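Local coordinates for quinone oxidoreductase 1 (Escherichia coli, PDB 1QOR), which catalyses the one-electron reduction of quinones to semiquinones with NADPH as the electron donor, working as a homodimer of the zinc-containing alcohol dehydrogenase family, at residues Leu61-Val69 / Phe115-Lys124; Leu126-Thr135 / Thr262-Ile270. One frame throughout, in Å; residues are numbered along the deposited sequence.

Interaction 1. Residues Leu61-Val69 / Phe115-Lys124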
loop_
_atom_site.group_PDB
_atom_site.type_symbol
_atom_site.label_atom_id
_atom_site.label_comp_id
_atom_site.label_asym_id
_atom_site.label_seq_id
_atom_site.Cartn_x
_atom_site.Cartn_y
_atom_site.Cartn_z
ATOM N N LEU A 61 24.013 20.199 5.296
ATOM C CA LEU A 61 23.613 18.859 4.866
ATOM C C LEU A 61 23.847 17.809 5.970
ATOM O O LEU A 61 24.605 18.043 6.914
ATOM C CB LEU A 61 24.475 18.468 3.668
ATOM C CG LEU A 61 23.900 18.173 2.288
ATOM C CD1 LEU A 61 24.799 17.210 1.557
ATOM C CD2 LEU A 61 22.510 17.611 2.415
ATOM N N GLY A 62 23.217 16.640 5.829
ATOM C CA GLY A 62 23.429 15.567 6.782
ATOM C C GLY A 62 22.665 15.692 8.071
ATOM O O GLY A 62 22.485 16.800 8.582
ATOM N N THR A 63 22.109 14.580 8.544
ATOM C CA THR A 63 21.378 14.562 9.797
ATOM C C THR A 63 21.947 13.499 10.740
ATOM O O THR A 63 21.339 13.249 11.790
ATOM C CB THR A 63 19.901 14.207 9.604
ATOM O OG1 THR A 63 19.800 12.872 9.083
ATOM C CG2 THR A 63 19.246 15.184 8.665
ATOM N N GLU A 64 23.094 12.896 10.386
ATOM C CA GLU A 64 23.688 11.820 11.210
ATOM C C GLU A 64 25.136 12.033 11.622
ATOM O O GLU A 64 25.986 12.303 10.784
ATOM C CB GLU A 64 23.632 10.485 10.459
ATOM C CG GLU A 64 24.046 9.289 11.308
ATOM C CD GLU A 64 24.202 7.984 10.504
ATOM O OE1 GLU A 64 24.367 8.010 9.263
ATOM O OE2 GLU A 64 24.146 6.906 11.128
ATOM N N ALA A 65 25.438 11.880 12.906
ATOM C CA ALA A 65 26.800 12.033 13.340
ATOM C C ALA A 65 26.883 11.542 14.766
ATOM O O ALA A 65 25.848 11.339 15.433
ATOM C CB ALA A 65 27.251 13.484 13.223
ATOM N N ALA A 66 28.119 11.308 15.213
ATOM C CA ALA A 66 28.396 10.815 16.576
ATOM C C ALA A 66 29.523 11.662 17.129
ATOM O O ALA A 66 30.398 12.110 16.357
ATOM C CB ALA A 66 28.824 9.303 16.530
ATOM N N GLY A 67 29.510 11.910 18.434
ATOM C CA GLY A 67 30.585 12.701 19.012
ATOM C C GLY A 67 30.421 12.955 20.489
ATOM O O GLY A 67 29.649 12.264 21.168
ATOM N N ILE A 68 31.086 14.001 20.980
ATOM C CA ILE A 68 31.010 14.349 22.400
ATOM C C ILE A 68 30.235 15.620 22.649
ATOM O O ILE A 68 30.425 16.633 21.975
ATOM C CB ILE A 68 32.420 14.447 23.062
ATOM C CG1 ILE A 68 33.094 13.076 23.061
ATOM C CG2 ILE A 68 32.299 14.812 24.542
ATOM C CD1 ILE A 68 34.240 13.037 22.137
ATOM N N VAL A 69 29.333 15.555 23.610
ATOM C CA VAL A 69 28.534 16.710 23.939
ATOM C C VAL A 69 29.412 17.789 24.578
ATOM O O VAL A 69 30.021 17.567 25.631
ATOM C CB VAL A 69 27.422 16.304 24.870
ATOM C CG1 VAL A 69 26.662 17.507 25.361
ATOM C CG2 VAL A 69 26.503 15.383 24.141
ATOM N N PHE A 115 32.867 5.846 17.725
ATOM C CA PHE A 115 32.188 6.920 17.000
ATOM C C PHE A 115 32.058 6.573 15.547
ATOM O O PHE A 115 31.022 6.863 14.959
ATOM C CB PHE A 115 32.899 8.278 17.157
ATOM C CG PHE A 115 32.780 8.851 18.529
ATOM C CD1 PHE A 115 31.556 8.939 19.143
ATOM C CD2 PHE A 115 33.897 9.318 19.198
ATOM C CE1 PHE A 115 31.437 9.491 20.428
ATOM C CE2 PHE A 115 33.791 9.868 20.466
ATOM C CZ PHE A 115 32.563 9.953 21.083
ATOM N N GLU A 116 33.086 5.931 14.979
ATOM C CA GLU A 116 33.064 5.537 13.573
ATOM C C GLU A 116 32.047 4.418 13.322
ATOM O O GLU A 116 31.463 4.344 12.232
ATOM C CB GLU A 116 34.438 5.063 13.133
ATOM C CG GLU A 116 35.525 6.120 13.227
ATOM C CD GLU A 116 36.727 5.825 12.320
ATOM O OE1 GLU A 116 36.876 4.668 11.854
ATOM O OE2 GLU A 116 37.519 6.765 12.059
ATOM N N GLN A 117 31.843 3.546 14.317
ATOM C CA GLN A 117 30.887 2.447 14.178
ATOM C C GLN A 117 29.487 2.984 14.263
ATOM O O GLN A 117 28.585 2.504 13.574
ATOM C CB GLN A 117 31.030 1.410 15.287
ATOM C CG GLN A 117 32.218 0.512 15.157
ATOM C CD GLN A 117 32.344 -0.403 16.365
ATOM O OE1 GLN A 117 32.309 0.051 17.523
ATOM N NE2 GLN A 117 32.433 -1.703 16.109
ATOM N N ALA A 118 29.314 3.952 15.154
ATOM C CA ALA A 118 28.027 4.578 15.387
ATOM C C ALA A 118 27.551 5.373 14.162
ATOM O O ALA A 118 26.426 5.175 13.695
ATOM C CB ALA A 118 28.104 5.452 16.623
ATOM N N ALA A 119 28.423 6.200 13.595
ATOM C CA ALA A 119 28.073 7.002 12.425
ATOM C C ALA A 119 27.964 6.149 11.146
ATOM O O ALA A 119 27.497 6.632 10.088
ATOM C CB ALA A 119 29.105 8.128 12.220
ATOM N N ALA A 120 28.464 4.913 11.195
ATOM C CA ALA A 120 28.383 4.055 10.023
ATOM C C ALA A 120 27.031 3.292 10.021
ATOM O O ALA A 120 26.556 2.791 8.978
ATOM C CB ALA A 120 29.553 3.027 10.050
ATOM N N SER A 121 26.361 3.273 11.164
ATOM C CA SER A 121 25.206 2.418 11.261
ATOM C C SER A 121 23.987 2.895 11.989
ATOM O O SER A 121 23.011 2.136 12.063
ATOM C CB SER A 121 25.679 1.175 12.013
ATOM O OG SER A 121 26.053 1.573 13.338
ATOM N N PHE A 122 24.019 4.084 12.578
ATOM C CA PHE A 122 22.843 4.526 13.340
ATOM C C PHE A 122 21.560 4.783 12.494
ATOM O O PHE A 122 20.528 4.150 12.709
ATOM C CB PHE A 122 23.191 5.716 14.251
ATOM C CG PHE A 122 22.202 5.919 15.382
ATOM C CD1 PHE A 122 21.958 4.898 16.305
ATOM C CD2 PHE A 122 21.494 7.116 15.500
ATOM C CE1 PHE A 122 21.019 5.069 17.332
ATOM C CE2 PHE A 122 20.555 7.295 16.524
ATOM C CZ PHE A 122 20.320 6.273 17.438
ATOM N N LEU A 123 21.632 5.687 11.523
ATOM C CA LEU A 123 20.480 5.965 10.666
ATOM C C LEU A 123 20.094 4.700 9.878
ATOM O O LEU A 123 18.946 4.311 9.850
ATOM C CB LEU A 123 20.804 7.107 9.678
ATOM C CG LEU A 123 19.606 7.732 8.936
ATOM C CD1 LEU A 123 19.880 9.209 8.549
ATOM C CD2 LEU A 123 19.306 6.917 7.700
ATOM N N LYS A 124 21.071 4.056 9.241
ATOM C CA LYS A 124 20.795 2.864 8.460
ATOM C C LYS A 124 20.297 1.673 9.327
ATOM O O LYS A 124 19.404 0.906 8.899
ATOM C CB LYS A 124 22.045 2.490 7.674
ATOM C CG LYS A 124 22.483 3.522 6.635
ATOM C CD LYS A 124 23.951 3.256 6.190
ATOM C CE LYS A 124 24.630 4.481 5.528
ATOM N NZ LYS A 124 24.901 5.695 6.435
HETATM O O HOH W 1 24.142 4.848 9.359
#

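Interaction 2. Residues Leu126-Thr135 / Thr262-Ile270. With NDP (NADPH dihydro-nicotinamide-adenine-dinucleotide phosphate), chain D; SO4 (sulfate ion), chain C.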
loop_
_atom_site.group_PDB
_atom_site.type_symbol
_atom_site.label_atom_id
_atom_site.label_comp_id
_atom_site.label_asym_id
_atom_site.label_seq_id
_atom_site.Cartn_x
_atom_site.Cartn_y
_atom_site.Cartn_z
ATOM N N LEU A 126 18.628 1.870 12.254
ATOM C CA LEU A 126 17.262 2.182 12.718
ATOM C C LEU A 126 16.299 1.889 11.550
ATOM O O LEU A 126 15.147 1.430 11.749
ATOM C CB LEU A 126 17.186 3.656 13.126
ATOM C CG LEU A 126 17.989 4.065 14.381
ATOM C CD1 LEU A 126 17.782 5.534 14.594
ATOM C CD2 LEU A 126 17.504 3.352 15.634
ATOM N N THR A 127 16.754 2.177 10.330
ATOM C CA THR A 127 15.958 1.879 9.153
ATOM C C THR A 127 15.757 0.350 9.016
ATOM O O THR A 127 14.634 -0.140 8.854
ATOM C CB THR A 127 16.662 2.373 7.911
ATOM O OG1 THR A 127 16.894 3.770 8.062
ATOM C CG2 THR A 127 15.813 2.139 6.674
ATOM N N VAL A 128 16.840 -0.417 9.167
ATOM C CA VAL A 128 16.704 -1.863 9.027
ATOM C C VAL A 128 15.791 -2.384 10.118
ATOM O O VAL A 128 14.943 -3.244 9.877
ATOM C CB VAL A 128 18.077 -2.585 9.016
ATOM C CG1 VAL A 128 17.900 -4.085 9.244
ATOM C CG2 VAL A 128 18.769 -2.318 7.694
ATOM N N TYR A 129 15.919 -1.823 11.309
ATOM C CA TYR A 129 15.077 -2.271 12.388
ATOM C C TYR A 129 13.576 -2.058 12.097
ATOM O O TYR A 129 12.782 -3.010 12.236
ATOM C CB TYR A 129 15.473 -1.581 13.703
ATOM C CG TYR A 129 14.514 -1.850 14.848
ATOM C CD1 TYR A 129 14.540 -3.058 15.539
ATOM C CD2 TYR A 129 13.572 -0.883 15.236
ATOM C CE1 TYR A 129 13.686 -3.301 16.572
ATOM C CE2 TYR A 129 12.696 -1.113 16.289
ATOM C CZ TYR A 129 12.778 -2.317 16.948
ATOM O OH TYR A 129 12.017 -2.506 18.064
ATOM N N TYR A 130 13.148 -0.841 11.733
ATOM C CA TYR A 130 11.697 -0.684 11.530
ATOM C C TYR A 130 11.231 -1.448 10.290
ATOM O O TYR A 130 10.154 -2.040 10.279
ATOM C CB TYR A 130 11.226 0.792 11.530
ATOM C CG TYR A 130 11.350 1.509 10.199
ATOM C CD1 TYR A 130 10.479 1.243 9.143
ATOM C CD2 TYR A 130 12.326 2.486 10.011
ATOM C CE1 TYR A 130 10.593 1.963 7.913
ATOM C CE2 TYR A 130 12.443 3.183 8.814
ATOM C CZ TYR A 130 11.580 2.930 7.765
ATOM O OH TYR A 130 11.728 3.668 6.578
ATOM N N LEU A 131 12.048 -1.463 9.252
ATOM C CA LEU A 131 11.692 -2.219 8.061
ATOM C C LEU A 131 11.395 -3.723 8.293
ATOM O O LEU A 131 10.370 -4.219 7.854
ATOM C CB LEU A 131 12.807 -2.102 7.038
ATOM C CG LEU A 131 12.933 -0.805 6.246
ATOM C CD1 LEU A 131 14.112 -0.935 5.284
ATOM C CD2 LEU A 131 11.647 -0.533 5.482
ATOM N N LEU A 132 12.257 -4.425 9.033
ATOM C CA LEU A 132 12.135 -5.879 9.263
ATOM C C LEU A 132 11.301 -6.296 10.461
ATOM O O LEU A 132 10.932 -7.489 10.607
ATOM C CB LEU A 132 13.531 -6.487 9.421
ATOM C CG LEU A 132 14.527 -6.255 8.280
ATOM C CD1 LEU A 132 15.774 -7.111 8.478
ATOM C CD2 LEU A 132 13.889 -6.631 6.979
ATOM N N ARG A 133 11.074 -5.337 11.358
ATOM C CA ARG A 133 10.323 -5.601 12.555
ATOM C C ARG A 133 8.995 -4.852 12.640
ATOM O O ARG A 133 8.093 -5.334 13.291
ATOM C CB ARG A 133 11.176 -5.258 13.779
ATOM C CG ARG A 133 12.665 -5.766 13.718
ATOM C CD ARG A 133 12.779 -7.194 14.213
ATOM N NE ARG A 133 12.207 -8.090 13.233
ATOM C CZ ARG A 133 11.493 -9.188 13.491
ATOM N NH1 ARG A 133 11.255 -9.580 14.747
ATOM N NH2 ARG A 133 10.936 -9.823 12.461
ATOM N N LYS A 134 8.837 -3.716 11.971
ATOM C CA LYS A 134 7.588 -2.959 12.095
ATOM C C LYS A 134 6.760 -2.853 10.825
ATOM O O LYS A 134 5.561 -3.086 10.844
ATOM C CB LYS A 134 7.869 -1.531 12.579
ATOM C CG LYS A 134 8.733 -1.394 13.816
ATOM C CD LYS A 134 8.133 -2.101 14.989
ATOM C CE LYS A 134 8.663 -1.507 16.312
ATOM N NZ LYS A 134 8.430 -2.454 17.462
ATOM N N THR A 135 7.374 -2.429 9.734
ATOM C CA THR A 135 6.647 -2.275 8.473
ATOM C C THR A 135 5.996 -3.600 8.062
ATOM O O THR A 135 4.866 -3.653 7.542
ATOM C CB THR A 135 7.594 -1.766 7.395
ATOM O OG1 THR A 135 8.159 -0.525 7.830
ATOM C CG2 THR A 135 6.881 -1.619 6.054
ATOM N N THR A 262 3.705 0.616 0.304
ATOM C CA THR A 262 3.871 1.633 1.321
ATOM C C THR A 262 5.177 2.289 0.987
ATOM O O THR A 262 6.008 1.679 0.307
ATOM C CB THR A 262 3.903 1.057 2.747
ATOM O OG1 THR A 262 4.033 2.134 3.696
ATOM C CG2 THR A 262 5.079 0.057 2.922
ATOM N N ARG A 263 5.275 3.590 1.281
ATOM C CA ARG A 263 6.499 4.341 1.012
ATOM C C ARG A 263 6.849 4.995 2.354
ATOM O O ARG A 263 6.460 6.124 2.628
ATOM C CB ARG A 263 6.268 5.373 -0.084
ATOM C CG ARG A 263 7.536 5.748 -0.844
ATOM C CD ARG A 263 8.707 6.163 0.094
ATOM N NE ARG A 263 9.931 6.465 -0.656
ATOM C CZ ARG A 263 11.095 6.783 -0.096
ATOM N NH1 ARG A 263 11.222 6.832 1.230
ATOM N NH2 ARG A 263 12.122 7.104 -0.870
ATOM N N PRO A 264 7.599 4.275 3.207
ATOM C CA PRO A 264 7.991 4.767 4.535
ATOM C C PRO A 264 9.267 5.618 4.612
ATOM O O PRO A 264 10.095 5.647 3.689
ATOM C CB PRO A 264 8.165 3.461 5.317
ATOM C CG PRO A 264 8.871 2.602 4.290
ATOM C CD PRO A 264 8.147 2.915 2.974
ATOM N N SER A 265 9.400 6.309 5.739
ATOM C CA SER A 265 10.567 7.119 6.020
ATOM C C SER A 265 10.808 6.917 7.515
ATOM O O SER A 265 9.928 6.440 8.245
ATOM C CB SER A 265 10.344 8.601 5.669
ATOM O OG SER A 265 9.512 9.209 6.633
ATOM N N LEU A 266 12.025 7.217 7.950
ATOM C CA LEU A 266 12.407 7.101 9.350
ATOM C C LEU A 266 11.503 7.935 10.258
ATOM O O LEU A 266 11.166 7.490 11.385
ATOM C CB LEU A 266 13.845 7.587 9.529
ATOM C CG LEU A 266 14.840 6.655 10.210
ATOM C CD1 LEU A 266 15.912 7.499 10.869
ATOM C CD2 LEU A 266 14.178 5.798 11.245
ATOM N N GLN A 267 11.149 9.144 9.804
ATOM C CA GLN A 267 10.284 10.028 10.581
ATOM C C GLN A 267 8.923 9.407 10.847
ATOM O O GLN A 267 8.297 9.743 11.845
ATOM C CB GLN A 267 10.018 11.341 9.871
ATOM C CG GLN A 267 11.212 12.013 9.340
ATOM C CD GLN A 267 11.576 11.482 7.978
ATOM O OE1 GLN A 267 12.624 10.809 7.814
ATOM N NE2 GLN A 267 10.715 11.763 6.975
ATOM N N GLY A 268 8.417 8.584 9.928
ATOM C CA GLY A 268 7.125 7.971 10.152
ATOM C C GLY A 268 7.124 6.873 11.211
ATOM O O GLY A 268 6.055 6.492 11.708
ATOM N N TYR A 269 8.304 6.375 11.582
ATOM C CA TYR A 269 8.409 5.261 12.529
ATOM C C TYR A 269 9.140 5.540 13.845
ATOM O O TYR A 269 8.806 4.943 14.869
ATOM C CB TYR A 269 9.073 4.068 11.835
ATOM C CG TYR A 269 8.160 3.290 10.904
ATOM C CD1 TYR A 269 7.899 3.733 9.582
ATOM C CD2 TYR A 269 7.556 2.122 11.341
ATOM C CE1 TYR A 269 7.052 3.018 8.741
ATOM C CE2 TYR A 269 6.705 1.390 10.502
ATOM C CZ TYR A 269 6.455 1.840 9.224
ATOM O OH TYR A 269 5.565 1.124 8.490
ATOM N N ILE A 270 10.177 6.371 13.801
ATOM C CA ILE A 270 10.940 6.730 14.998
ATOM C C ILE A 270 10.545 8.198 15.293
ATOM O O ILE A 270 11.154 9.140 14.805
ATOM C CB ILE A 270 12.482 6.597 14.751
ATOM C CG1 ILE A 270 12.840 5.168 14.276
ATOM C CG2 ILE A 270 13.252 6.952 16.049
ATOM C CD1 ILE A 270 12.394 4.067 15.168
HETATM P PA NDP D . 23.790 2.626 -0.636
HETATM O O1A NDP D . 25.097 2.612 0.069
HETATM O O2A NDP D . 22.940 1.407 -0.576
HETATM O O5B NDP D . 23.958 3.105 -2.100
HETATM C C5B NDP D . 22.946 2.996 -3.067
HETATM C C4B NDP D . 23.135 1.712 -3.817
HETATM O O4B NDP D . 21.916 1.614 -4.541
HETATM C C3B NDP D . 24.241 1.672 -4.881
HETATM O O3B NDP D . 25.505 1.324 -4.255
HETATM C C2B NDP D . 23.652 0.743 -5.932
HETATM O O2B NDP D . 24.093 -0.579 -5.650
HETATM C C1B NDP D . 22.078 0.908 -5.763
HETATM N N9A NDP D . 21.638 1.547 -7.014
HETATM C C8A NDP D . 20.857 1.028 -7.962
HETATM N N7A NDP D . 20.724 1.902 -8.968
HETATM C C5A NDP D . 21.437 2.943 -8.601
HETATM C C6A NDP D . 21.618 4.095 -9.357
HETATM N N6A NDP D . 21.068 4.270 -10.553
HETATM N N1A NDP D . 22.398 5.027 -8.809
HETATM C C2A NDP D . 22.988 4.879 -7.590
HETATM N N3A NDP D . 22.810 3.765 -6.876
HETATM C C4A NDP D . 22.029 2.768 -7.386
HETATM O O3 NDP D . 23.000 3.777 0.125
HETATM P PN NDP D . 22.362 3.956 1.559
HETATM O O1N NDP D . 22.590 2.754 2.440
HETATM O O2N NDP D . 22.733 5.327 2.079
HETATM O O5D NDP D . 20.776 4.008 1.116
HETATM C C5D NDP D . 20.099 2.987 0.396
HETATM C C4D NDP D . 18.741 3.438 -0.026
HETATM O O4D NDP D . 17.863 3.531 1.119
HETATM C C3D NDP D . 18.731 4.809 -0.692
HETATM O O3D NDP D . 17.833 4.806 -1.806
HETATM C C2D NDP D . 18.217 5.707 0.454
HETATM O O2D NDP D . 17.643 6.894 -0.032
HETATM C C1D NDP D . 17.183 4.850 1.126
HETATM N N1N NDP D . 16.889 4.995 2.577
HETATM C C2N NDP D . 15.584 5.075 2.996
HETATM C C3N NDP D . 15.334 5.199 4.351
HETATM C C7N NDP D . 13.904 5.253 4.874
HETATM O O7N NDP D . 13.671 5.317 6.076
HETATM N N7N NDP D . 12.975 5.218 3.942
HETATM C C4N NDP D . 16.359 5.235 5.282
HETATM C C5N NDP D . 17.684 5.150 4.836
HETATM C C6N NDP D . 17.933 5.038 3.479
HETATM P P2B NDP D . 24.254 -1.706 -6.865
HETATM O O1X NDP D . 24.460 -2.986 -6.153
HETATM O O2X NDP D . 22.993 -1.662 -7.617
HETATM O O3X NDP D . 25.414 -1.215 -7.634
HETATM S S SO4 C . 14.839 8.269 1.739
HETATM O O1 SO4 C . 14.676 8.574 0.419
HETATM O O2 SO4 C . 16.273 8.120 2.046
HETATM O O3 SO4 C . 13.903 7.288 2.138
HETATM O O4 SO4 C . 14.432 9.159 2.667
#

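Interaction 1. Residues Leu61-Val69 / Phe115-Lys124
A66 and F115 meet at the apolar centre, where strand 65-69 runs over helix 115-124 at 141°. The A66 methyl rests on the first turn of the helix, CB lying 3.8 Å from CD1 of F115 and 3.9 Å from CB of A118. With CG beside its backbone N (chi1 -70°), the F115 ring is laid along the strand. G67 CA lies over one ring face toward its rim, in a CH-pi contact 4.0 Å from the centroid, while the I68 side chain crosses that of F115 at about a right angle and brings CD1 to 3.6 Å from F115 CE2. R84 adds a cation-pi contact.

Toward the other end the contact turns polar. E64 sends an extended side chain to the kinked part of the helix, and L123 N donates to E64 OE2 over 2.8 Å, almost straight at 173° but from above the carboxylate plane. Water 1 donates to E64 OE2 and accepts from both N and NZ of K124; a long salt bridge of 3.7 Å joins E64 OE1 to K124 NZ, and N41 bonds to both side chains. A glutamine here would probably leave K124 without its counter-charge and disturb the water-bridged network. The arrangement joins a strand of the GroES-like catalytic domain of the alcohol dehydrogenase family to the long helix 115-135 beside the NADPH pocket.

Interaction 2. Residues Leu126-Thr135 / Thr262-Ile270
Y130 faces Y269 across the contact from its CB outward. Y130 CB lies 3.9 Å from CB of Y269, and CG sits between the backbone N and the carbonyl carbon (chi1 84°), a setting that swings the ring across toward segment 262-270. The two tyrosine rings form an offset stack, centroids 4.3 Å apart and planes at 13°, with Y130 CD1 over the centre of the Y269 ring. The opposite face of Y130 is covered near its rim by T127 O and L131 CG. Farther out, CE1 meets CB of P264 at 3.9 Å and CE2 meets CD2 of L266 at 4.0 Å. At the tip, OH donates a 2.6 Å hydrogen bond to O7N of the NADPH carboxamide, at the ring edge, near its plane.

The other end of that amide is held by the backbone, NDP N7N donating to P264 O over 2.9 Å. R263 NH1 also donates to P264 O, and its guanidinium binds a sulfate, probably from the crystallisation liquor. Off the C4 end of the nicotinamide, T127 OG1, hydrogen-bonded to L123 O, comes to 3.2 Å from NDP C4N. T262 pairs with a strand of the second subunit. With donor and acceptor of the carboxamide both matched, rotation of the amide is probably restrained, which is consistent with a defined orientation of the nicotinamide in the site.

Both contacts are buried and share helix 115-135, interaction 1 using its N-terminal part and interaction 2 the remainder; their centres lie about 18 Å apart. They meet directly where L123 CG packs against L266 CD1, at 4.2 Å. Interaction 1 joins the helix to a strand of the GroES-like domain through alanines and a glycine packed with F115 and I68 and a buried charged network; no other subunit touches it, and L123 and K124 reach NADPH. Interaction 2 joins the helix to the end of edge strand 260-262 of this chain and the turn after it, relies on aromatic stacking, holds the carboxamide and also meets the second subunit. The helix thus spans from catalytic domain to nicotinamide.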